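Glutamine synthetase (Streptomyces coelicolor, PDB 4BAX) belongs to the glutamine synthetase family, pairing a beta-Grasp domain with a larger catalytic domain in subunits that assemble as a decamer of two stacked pentameric rings. Local coordinates at residues Ala165-Ser170 with Arg201-Arg206. Residues are numbered along the deposited sequence; the frame is centred on the assembly and turned at random.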
ATOM      1  N   ALA A 165       7.129  37.340 -17.410  1.00 30.96           N
ATOM      2  CA  ALA A 165       6.821  37.441 -18.838  1.00 29.61           C
ATOM      3  C   ALA A 165       6.342  38.849 -19.254  1.00 29.07           C
ATOM      4  O   ALA A 165       6.290  39.163 -20.447  1.00 28.41           O
ATOM      5  CB  ALA A 165       5.789  36.401 -19.223  1.00 28.74           C
ATOM      6  N   GLY A 166       5.983  39.681 -18.271  1.00 29.02           N
ATOM      7  CA  GLY A 166       5.532  41.031 -18.553  1.00 29.20           C
ATOM      8  C   GLY A 166       4.057  41.243 -18.836  1.00 29.21           C
ATOM      9  O   GLY A 166       3.635  42.330 -19.254  1.00 29.64           O
ATOM     10  N   LEU A 167       3.246  40.237 -18.557  1.00 29.03           N
ATOM     11  CA  LEU A 167       1.818  40.333 -18.834  1.00 28.38           C
ATOM     12  C   LEU A 167       1.071  41.259 -17.875  1.00 28.94           C
ATOM     13  O   LEU A 167       1.482  41.435 -16.719  1.00 29.59           O
ATOM     14  CB  LEU A 167       1.192  38.959 -18.824  1.00 27.31           C
ATOM     15  CG  LEU A 167       1.921  37.915 -19.652  1.00 26.29           C
ATOM     16  CD1 LEU A 167       1.094  36.599 -19.594  1.00 15.71           C
ATOM     17  CD2 LEU A 167       2.101  38.442 -21.074  1.00 25.49           C
ATOM     18  N   GLY A 168       0.005  41.890 -18.362  1.00 28.64           N
ATOM     19  CA  GLY A 168      -0.723  42.841 -17.541  1.00 28.53           C
ATOM     20  C   GLY A 168      -1.721  42.137 -16.642  1.00 28.49           C
ATOM     21  O   GLY A 168      -2.924  42.059 -16.927  1.00 28.10           O
ATOM     22  N   ILE A 169      -1.206  41.607 -15.540  1.00 28.57           N
ATOM     23  CA  ILE A 169      -2.048  40.938 -14.578  1.00 28.82           C
ATOM     24  C   ILE A 169      -2.359  41.949 -13.495  1.00 29.40           C
ATOM     25  O   ILE A 169      -1.441  42.559 -12.945  1.00 29.19           O
ATOM     26  CB  ILE A 169      -1.316  39.748 -13.946  1.00 28.71           C
ATOM     27  CG1 ILE A 169      -0.734  38.843 -15.037  1.00 28.43           C
ATOM     28  CG2 ILE A 169      -2.251  38.985 -13.022  1.00 28.67           C
ATOM     29  CD1 ILE A 169      -1.793  38.201 -15.900  1.00 28.08           C
ATOM     30  N   SER A 170      -3.639  42.119 -13.166  1.00 30.06           N
ATOM     31  CA  SER A 170      -3.994  43.109 -12.147  1.00 30.69           C
ATOM     32  C   SER A 170      -4.224  42.481 -10.798  1.00 30.30           C
ATOM     33  O   SER A 170      -4.076  43.161  -9.762  1.00 30.46           O
ATOM     34  CB  SER A 170      -5.222  43.929 -12.557  1.00 31.52           C
ATOM     35  OG  SER A 170      -6.224  43.101 -13.118  1.00 32.18           O
ATOM     36  N   ARG A 201      -2.749  31.603 -20.393  1.00 24.45           N
ATOM     37  CA  ARG A 201      -3.347  30.265 -20.342  1.00 24.27           C
ATOM     38  C   ARG A 201      -2.264  29.226 -20.576  1.00 24.81           C
ATOM     39  O   ARG A 201      -2.163  28.215 -19.866  1.00 25.86           O
ATOM     40  CB  ARG A 201      -4.446  30.091 -21.395  1.00 24.00           C
ATOM     41  CG  ARG A 201      -5.815  30.643 -20.991  1.00 23.83           C
ATOM     42  CD  ARG A 201      -6.617  31.071 -22.240  1.00 23.89           C
ATOM     43  NE  ARG A 201      -7.988  31.477 -21.924  1.00 23.72           N
ATOM     44  CZ  ARG A 201      -9.062  31.249 -22.688  1.00 23.13           C
ATOM     45  NH1 ARG A 201      -8.954  30.614 -23.857  1.00 22.94           N
ATOM     46  NH2 ARG A 201     -10.261  31.673 -22.280  1.00 22.58           N
ATOM     47  N   TRP A 202      -1.446  29.479 -21.585  1.00 24.05           N
ATOM     48  CA  TRP A 202      -0.411  28.529 -21.915  1.00 24.19           C
ATOM     49  C   TRP A 202       0.518  28.387 -20.705  1.00 24.33           C
ATOM     50  O   TRP A 202       0.946  27.275 -20.372  1.00 24.60           O
ATOM     51  CB  TRP A 202       0.358  28.949 -23.185  1.00 24.50           C
ATOM     52  CG  TRP A 202       1.392  27.934 -23.585  1.00 25.07           C
ATOM     53  CD1 TRP A 202       1.201  26.865 -24.427  1.00 25.18           C
ATOM     54  CD2 TRP A 202       2.771  27.866 -23.157  1.00 25.15           C
ATOM     55  NE1 TRP A 202       2.373  26.137 -24.541  1.00 25.42           N
ATOM     56  CE2 TRP A 202       3.348  26.735 -23.781  1.00 25.35           C
ATOM     57  CE3 TRP A 202       3.564  28.641 -22.305  1.00 25.13           C
ATOM     58  CZ2 TRP A 202       4.684  26.377 -23.590  1.00 25.27           C
ATOM     59  CZ3 TRP A 202       4.882  28.277 -22.119  1.00 25.38           C
ATOM     60  CH2 TRP A 202       5.430  27.156 -22.761  1.00 25.29           C
ATOM     61  N   LEU A 203       0.797  29.500 -20.030  1.00 24.10           N
ATOM     62  CA  LEU A 203       1.649  29.483 -18.848  1.00 23.56           C
ATOM     63  C   LEU A 203       1.015  28.715 -17.674  1.00 23.25           C
ATOM     64  O   LEU A 203       1.736  28.089 -16.874  1.00 23.28           O
ATOM     65  CB  LEU A 203       1.997  30.907 -18.435  1.00 23.36           C
ATOM     66  CG  LEU A 203       3.093  31.600 -19.246  1.00 23.16           C
ATOM     67  CD1 LEU A 203       3.156  33.081 -18.866  1.00 23.64           C
ATOM     68  CD2 LEU A 203       4.449  30.946 -19.025  1.00 22.60           C
ATOM     69  N   LEU A 204      -0.313  28.770 -17.545  1.00 22.63           N
ATOM     70  CA  LEU A 204      -0.980  28.044 -16.461  1.00 22.60           C
ATOM     71  C   LEU A 204      -0.866  26.523 -16.617  1.00 22.50           C
ATOM     72  O   LEU A 204      -0.388  25.828 -15.708  1.00 21.49           O
ATOM     73  CB  LEU A 204      -2.445  28.470 -16.350  1.00 22.75           C
ATOM     74  CG  LEU A 204      -3.235  27.703 -15.267  1.00 22.78           C
ATOM     75  CD1 LEU A 204      -2.812  28.022 -13.808  1.00 11.26           C
ATOM     76  CD2 LEU A 204      -4.738  27.919 -15.465  1.00 22.26           C
ATOM     77  N   TYR A 205      -1.211  26.035 -17.808  1.00 23.47           N
ATOM     78  CA  TYR A 205      -1.153  24.612 -18.104  1.00 23.99           C
ATOM     79  C   TYR A 205       0.257  24.132 -17.938  1.00 24.07           C
ATOM     80  O   TYR A 205       0.524  23.098 -17.339  1.00 23.86           O
ATOM     81  CB  TYR A 205      -1.537  24.365 -19.552  1.00 24.41           C
ATOM     82  CG  TYR A 205      -2.949  24.684 -19.938  1.00 24.46           C
ATOM     83  CD1 TYR A 205      -4.036  24.211 -19.208  1.00 24.45           C
ATOM     84  CD2 TYR A 205      -3.199  25.433 -21.083  1.00 24.20           C
ATOM     85  CE1 TYR A 205      -5.340  24.510 -19.615  1.00 24.37           C
ATOM     86  CE2 TYR A 205      -4.477  25.729 -21.484  1.00 23.93           C
ATOM     87  CZ  TYR A 205      -5.542  25.270 -20.762  1.00 24.28           C
ATOM     88  OH  TYR A 205      -6.809  25.592 -21.202  1.00 24.66           O
ATOM     89  N   ARG A 206       1.156  24.912 -18.506  1.00 25.05           N
ATOM     90  CA  ARG A 206       2.558  24.571 -18.506  1.00 26.39           C
ATOM     91  C   ARG A 206       3.196  24.611 -17.104  1.00 27.08           C
ATOM     92  O   ARG A 206       3.891  23.670 -16.718  1.00 27.23           O
ATOM     93  CB  ARG A 206       3.298  25.440 -19.517  1.00 26.68           C
ATOM     94  CG  ARG A 206       4.795  25.363 -19.489  1.00 27.53           C
ATOM     95  CD  ARG A 206       5.328  24.098 -20.077  1.00 28.51           C
ATOM     96  NE  ARG A 206       6.783  24.066 -20.020  1.00 29.77           N
ATOM     97  CZ  ARG A 206       7.474  23.720 -18.938  1.00 31.05           C
ATOM     98  NH1 ARG A 206       6.838  23.391 -17.811  1.00 31.12           N
ATOM     99  NH2 ARG A 206       8.807  23.715 -18.976  1.00 31.71           N
TER
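Leu167 and Leu203 meet tip to tip, one methyl each: CD1 of Leu167 lies 4.1 Å from CD1 of Leu203. Both side chains place CG anti to the carbonyl carbon and beside the backbone N (chi1 -49° in Leu167, -78° in Leu203), and with CD1 anti to CA in each, that methyl is carried to the far end of an extended branch. The two extended branches span most of the 10.9 Å between Leu167 CA and Leu203 CA. The same Leu203 CD1 also approaches Ala165 CB at 4.3 Å, so a single methyl faces two partners; the alpha carbons of Ala165 and Leu203, 9.5 Å apart, are the nearest across the segments. All three residues are buried, yet only 75 Å² is enclosed between the segments, a small, purely apolar touch. Within the catalytic domain it joins the turn between helix 152-164 and strand 169-174 to helix 190-210. The turn has the marks of a Schellman motif: Gly166 leaves helical geometry with positive phi (87°) while two bonds lead back into the last turn of the helix. Gly168 follows as the centre of an inverse gamma turn, closed by a weak bond from Ile169 N to Leu167 O (2.9 Å). Helix 190-210 grips this turn a second time, because Gln196 OE1 accepts a hydrogen bond from Gly168 N, and Leu167 also packs on Gln196 and Ala200. Around Leu203, His158 of helix 152-164 and Pro68 add further contacts.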